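Local atomic coordinates of putative aminotransferase (Actinomadura melliaura, PDB entry 4ZWV), a protein that probably transfers an amino group to a sugar with pyridoxal 5'-phosphate as cofactor, in the biosynthesis of the aminopentose of the indolocarbazole AT2433. Residues R210-R221 / D231-H240. Numbering follows the deposited sequence. Where two conformers were deposited one is given.
Sequences RAMLRRFYGIDR and DVAEWGLKWH
A single antiparallel beta bridge, Phe216 with Lys238, joins the type I' turn Phe216 to Ile219, which follows helix 205-214, to the loop before helix 243-273. The protein belongs to the DegT/DnrJ/EryC1 family of fold-type I pyridoxal phosphate enzymes, and the bridge lies at the dimer interface. Two backbone bonds make it: Tyr217 N to Leu237 O (3.0 Å) and Trp239 N to Arg215 O (2.9 Å). Arg214 grips the loop side-on. Its NE and NH2 both hydrogen-bond to Trp235 O, at 2.7 Å and 2.8 Å, with the oxygen close to the guanidinium plane. The chain bends at chi3 (77°) to bring both nitrogens to this one oxygen. Glu234 CB covers one guanidinium face, and Arg214 NH2 lies over the Trp235 ring. Glu234 also forms a salt bridge with Arg210. Arg210 NE meets the syn lone pair of Glu234 OE1 at 2.9 Å in a nearly straight bond (171°), while NH2 bonds to OE2. Phe216 CD1 lies over one face of the His240 ring; the ring planes are 39° apart. His240 ND1 bonds to Gln31, and Lys238 NZ donates to His240 NE2. Lys238 NZ also pairs with Asp196 of the second subunit. Tyr217 OH bonds to Thr58 of that subunit, a residue that binds pyridoxal phosphate. One water joins Tyr217 OH (3.0 Å) to Lys238 NZ (2.8 Å).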
loop_
_atom_site.group_PDB
_atom_site.type_symbol
_atom_site.label_atom_id
_atom_site.label_comp_id
_atom_site.label_asym_id
_atom_site.label_seq_id
_atom_site.Cartn_x
_atom_site.Cartn_y
_atom_site.Cartn_z
ATOM N N ARG A 210 -16.092 -9.638 3.539
ATOM C CA ARG A 210 -15.099 -9.832 2.477
ATOM C C ARG A 210 -13.989 -8.791 2.559
ATOM O O ARG A 210 -12.809 -9.108 2.360
ATOM C CB ARG A 210 -15.756 -9.783 1.096
ATOM C CG ARG A 210 -16.726 -10.923 0.849
ATOM C CD ARG A 210 -17.438 -10.742 -0.483
ATOM N NE ARG A 210 -16.478 -10.770 -1.582
ATOM C CZ ARG A 210 -16.518 -9.982 -2.653
ATOM N NH1 ARG A 210 -17.488 -9.087 -2.801
ATOM N NH2 ARG A 210 -15.579 -10.097 -3.584
ATOM N N ALA A 211 -14.351 -7.552 2.882
ATOM C CA ALA A 211 -13.364 -6.484 2.995
ATOM C C ALA A 211 -12.372 -6.740 4.115
ATOM O O ALA A 211 -11.176 -6.500 3.961
ATOM C CB ALA A 211 -14.056 -5.130 3.222
HETATM N N MSE A 212 -12.870 -7.232 5.245
HETATM C CA MSE A 212 -12.012 -7.518 6.390
HETATM C C MSE A 212 -11.024 -8.638 6.123
HETATM O O MSE A 212 -9.941 -8.662 6.703
HETATM C CB MSE A 212 -12.849 -7.868 7.610
HETATM C CG MSE A 212 -13.549 -6.675 8.193
HETATM SE SE MSE A 212 -14.361 -7.131 9.883
HETATM C CE MSE A 212 -15.898 -8.079 9.211
ATOM N N LEU A 213 -11.407 -9.578 5.266
ATOM C CA LEU A 213 -10.485 -10.630 4.851
ATOM C C LEU A 213 -9.501 -10.139 3.789
ATOM O O LEU A 213 -8.280 -10.329 3.914
ATOM C CB LEU A 213 -11.260 -11.845 4.319
ATOM C CG LEU A 213 -11.936 -12.726 5.365
ATOM C CD1 LEU A 213 -12.886 -13.685 4.666
ATOM C CD2 LEU A 213 -10.895 -13.485 6.164
ATOM N N ARG A 214 -10.018 -9.517 2.734
ATOM C CA ARG A 214 -9.174 -9.198 1.593
ATOM C C ARG A 214 -8.212 -8.045 1.852
ATOM O O ARG A 214 -7.238 -7.900 1.127
ATOM C CB ARG A 214 -10.032 -8.899 0.364
ATOM C CG ARG A 214 -10.901 -10.093 -0.054
ATOM C CD ARG A 214 -11.538 -9.857 -1.416
ATOM N NE ARG A 214 -10.554 -10.073 -2.468
ATOM C CZ ARG A 214 -10.820 -10.078 -3.770
ATOM N NH1 ARG A 214 -12.053 -9.871 -4.209
ATOM N NH2 ARG A 214 -9.841 -10.286 -4.641
ATOM N N ARG A 215 -8.436 -7.259 2.905
ATOM C CA ARG A 215 -7.493 -6.189 3.198
ATOM C C ARG A 215 -6.157 -6.726 3.713
ATOM O O ARG A 215 -5.180 -5.988 3.749
ATOM C CB ARG A 215 -8.074 -5.209 4.213
ATOM C CG ARG A 215 -8.122 -5.762 5.607
ATOM C CD ARG A 215 -8.489 -4.686 6.609
ATOM N NE ARG A 215 -8.783 -5.330 7.876
ATOM C CZ ARG A 215 -9.280 -4.714 8.937
ATOM N NH1 ARG A 215 -9.530 -3.403 8.908
ATOM N NH2 ARG A 215 -9.505 -5.418 10.033
ATOM N N PHE A 216 -6.117 -7.992 4.127
ATOM C CA PHE A 216 -4.871 -8.632 4.551
ATOM C C PHE A 216 -4.762 -9.996 3.866
ATOM O O PHE A 216 -4.906 -11.051 4.501
ATOM C CB PHE A 216 -4.787 -8.770 6.082
ATOM C CG PHE A 216 -3.460 -9.309 6.559
ATOM C CD1 PHE A 216 -2.328 -8.515 6.522
ATOM C CD2 PHE A 216 -3.346 -10.613 7.015
ATOM C CE1 PHE A 216 -1.095 -9.007 6.940
ATOM C CE2 PHE A 216 -2.119 -11.118 7.436
ATOM C CZ PHE A 216 -0.991 -10.309 7.398
ATOM N N TYR A 217 -4.554 -9.944 2.553
ATOM C CA TYR A 217 -4.235 -11.113 1.733
ATOM C C TYR A 217 -5.328 -12.170 1.675
ATOM O O TYR A 217 -5.087 -13.256 1.156
ATOM C CB TYR A 217 -2.955 -11.782 2.230
ATOM C CG TYR A 217 -1.754 -10.878 2.323
ATOM C CD1 TYR A 217 -1.101 -10.432 1.178
ATOM C CD2 TYR A 217 -1.272 -10.478 3.558
ATOM C CE1 TYR A 217 0.025 -9.602 1.262
ATOM C CE2 TYR A 217 -0.149 -9.646 3.662
ATOM C CZ TYR A 217 0.488 -9.221 2.506
ATOM O OH TYR A 217 1.614 -8.428 2.617
ATOM N N GLY A 218 -6.521 -11.876 2.196
ATOM C CA GLY A 218 -7.529 -12.925 2.299
ATOM C C GLY A 218 -7.293 -13.883 3.457
ATOM O O GLY A 218 -7.935 -14.944 3.545
ATOM N N ILE A 219 -6.369 -13.528 4.340
ATOM C CA ILE A 219 -6.012 -14.367 5.484
ATOM C C ILE A 219 -6.811 -13.964 6.720
ATOM O O ILE A 219 -6.768 -12.809 7.156
ATOM C CB ILE A 219 -4.494 -14.278 5.781
ATOM C CG1 ILE A 219 -3.692 -14.847 4.599
ATOM C CG2 ILE A 219 -4.151 -15.021 7.069
ATOM C CD1 ILE A 219 -2.179 -14.646 4.701
ATOM N N ASP A 220 -7.558 -14.922 7.261
ATOM C CA ASP A 220 -8.260 -14.759 8.530
ATOM C C ASP A 220 -7.215 -14.673 9.644
ATOM O O ASP A 220 -6.559 -15.656 9.970
ATOM C CB ASP A 220 -9.217 -15.939 8.743
ATOM C CG ASP A 220 -10.024 -15.827 10.020
ATOM O OD1 ASP A 220 -9.707 -14.976 10.875
ATOM O OD2 ASP A 220 -10.990 -16.607 10.163
ATOM N N ARG A 221 -7.080 -13.494 10.238
ATOM C CA ARG A 221 -6.007 -13.270 11.200
ATOM C C ARG A 221 -6.249 -13.965 12.539
ATOM O O ARG A 221 -5.345 -14.043 13.368
ATOM C CB ARG A 221 -5.796 -11.770 11.403
ATOM C CG ARG A 221 -5.209 -11.092 10.158
ATOM C CD ARG A 221 -5.115 -9.580 10.318
ATOM N NE ARG A 221 -4.273 -9.205 11.453
ATOM C CZ ARG A 221 -2.965 -8.998 11.377
ATOM N NH1 ARG A 221 -2.333 -9.130 10.217
ATOM N NH2 ARG A 221 -2.286 -8.652 12.467
ATOM N N ASP A 231 -7.579 -20.885 4.974
ATOM C CA ASP A 231 -7.784 -20.951 3.539
ATOM C C ASP A 231 -8.077 -19.572 2.999
ATOM O O ASP A 231 -8.923 -18.855 3.536
ATOM C CB ASP A 231 -8.930 -21.896 3.172
ATOM C CG ASP A 231 -9.259 -21.838 1.695
ATOM O OD1 ASP A 231 -8.444 -22.342 0.900
ATOM O OD2 ASP A 231 -10.335 -21.295 1.323
ATOM N N VAL A 232 -7.374 -19.187 1.943
ATOM C CA VAL A 232 -7.653 -17.927 1.278
ATOM C C VAL A 232 -8.674 -18.165 0.170
ATOM O O VAL A 232 -8.353 -18.791 -0.853
ATOM C CB VAL A 232 -6.375 -17.290 0.683
ATOM C CG1 VAL A 232 -6.735 -16.024 -0.086
ATOM C CG2 VAL A 232 -5.358 -16.983 1.785
ATOM N N ALA A 233 -9.912 -17.718 0.408
ATOM C CA ALA A 233 -11.000 -17.893 -0.558
ATOM C C ALA A 233 -10.933 -16.898 -1.722
ATOM O O ALA A 233 -11.310 -17.207 -2.848
ATOM C CB ALA A 233 -12.338 -17.781 0.153
ATOM N N GLU A 234 -10.480 -15.687 -1.410
ATOM C CA GLU A 234 -10.273 -14.628 -2.388
ATOM C C GLU A 234 -8.996 -13.905 -1.991
ATOM O O GLU A 234 -8.850 -13.517 -0.833
ATOM C CB GLU A 234 -11.439 -13.630 -2.412
ATOM C CG GLU A 234 -12.816 -14.202 -2.675
ATOM C CD GLU A 234 -13.871 -13.098 -2.712
ATOM O OE1 GLU A 234 -14.199 -12.531 -1.641
ATOM O OE2 GLU A 234 -14.350 -12.791 -3.823
ATOM N N TRP A 235 -8.082 -13.713 -2.935
ATOM C CA TRP A 235 -6.814 -13.070 -2.607
ATOM C C TRP A 235 -6.986 -11.580 -2.291
ATOM O O TRP A 235 -7.989 -10.961 -2.632
ATOM C CB TRP A 235 -5.799 -13.266 -3.750
ATOM C CG TRP A 235 -6.197 -12.622 -5.049
ATOM C CD1 TRP A 235 -6.806 -13.230 -6.113
ATOM C CD2 TRP A 235 -6.034 -11.243 -5.418
ATOM N NE1 TRP A 235 -7.028 -12.315 -7.121
ATOM C CE2 TRP A 235 -6.556 -11.093 -6.721
ATOM C CE3 TRP A 235 -5.465 -10.128 -4.783
ATOM C CZ2 TRP A 235 -6.558 -9.866 -7.391
ATOM C CZ3 TRP A 235 -5.481 -8.903 -5.451
ATOM C CH2 TRP A 235 -6.022 -8.787 -6.741
ATOM N N GLY A 236 -5.999 -11.033 -1.590
ATOM C CA GLY A 236 -5.914 -9.601 -1.359
ATOM C C GLY A 236 -4.455 -9.224 -1.272
ATOM O O GLY A 236 -3.578 -10.078 -1.387
ATOM N N LEU A 237 -4.180 -7.943 -1.061
ATOM C CA LEU A 237 -2.804 -7.498 -0.858
ATOM C C LEU A 237 -2.628 -6.999 0.572
ATOM O O LEU A 237 -3.381 -7.388 1.461
ATOM C CB LEU A 237 -2.428 -6.409 -1.872
ATOM C CG LEU A 237 -2.445 -6.894 -3.326
ATOM C CD1 LEU A 237 -2.106 -5.759 -4.301
ATOM C CD2 LEU A 237 -1.453 -8.042 -3.490
ATOM N N LYS A 238 -1.598 -6.186 0.813
ATOM C CA LYS A 238 -1.385 -5.627 2.147
ATOM C C LYS A 238 -2.076 -4.268 2.180
ATOM O O LYS A 238 -1.446 -3.212 2.082
ATOM C CB LYS A 238 0.105 -5.501 2.467
ATOM C CG LYS A 238 0.398 -5.159 3.901
ATOM C CD LYS A 238 1.877 -4.866 4.067
ATOM C CE LYS A 238 2.147 -4.331 5.440
ATOM N NZ LYS A 238 1.814 -5.322 6.492
ATOM N N TRP A 239 -3.390 -4.306 2.301
ATOM C CA TRP A 239 -4.184 -3.102 2.207
ATOM C C TRP A 239 -4.634 -2.591 3.567
ATOM O O TRP A 239 -5.330 -1.585 3.639
ATOM C CB TRP A 239 -5.419 -3.361 1.347
ATOM C CG TRP A 239 -5.141 -3.458 -0.143
ATOM C CD1 TRP A 239 -4.295 -2.684 -0.881
ATOM C CD2 TRP A 239 -5.771 -4.361 -1.068
ATOM N NE1 TRP A 239 -4.349 -3.057 -2.213
ATOM C CE2 TRP A 239 -5.253 -4.078 -2.349
ATOM C CE3 TRP A 239 -6.714 -5.384 -0.931
ATOM C CZ2 TRP A 239 -5.638 -4.790 -3.486
ATOM C CZ3 TRP A 239 -7.106 -6.085 -2.066
ATOM C CH2 TRP A 239 -6.569 -5.781 -3.325
ATOM N N HIS A 240 -4.249 -3.282 4.631
ATOM C CA HIS A 240 -4.714 -2.919 5.970
ATOM C C HIS A 240 -3.927 -1.768 6.604
ATOM O O HIS A 240 -2.883 -1.341 6.094
ATOM C CB HIS A 240 -4.675 -4.150 6.891
ATOM C CG HIS A 240 -3.295 -4.607 7.240
ATOM N ND1 HIS A 240 -3.048 -5.443 8.305
ATOM C CD2 HIS A 240 -2.097 -4.371 6.657
ATOM C CE1 HIS A 240 -1.750 -5.687 8.377
ATOM N NE2 HIS A 240 -1.149 -5.045 7.394
HETATM O O HOH W 1 2.664 -7.688 5.351
HETATM O O HOH W 2 -10.329 -15.802 2.547
HETATM O O HOH W 3 -7.968 -17.351 5.694
#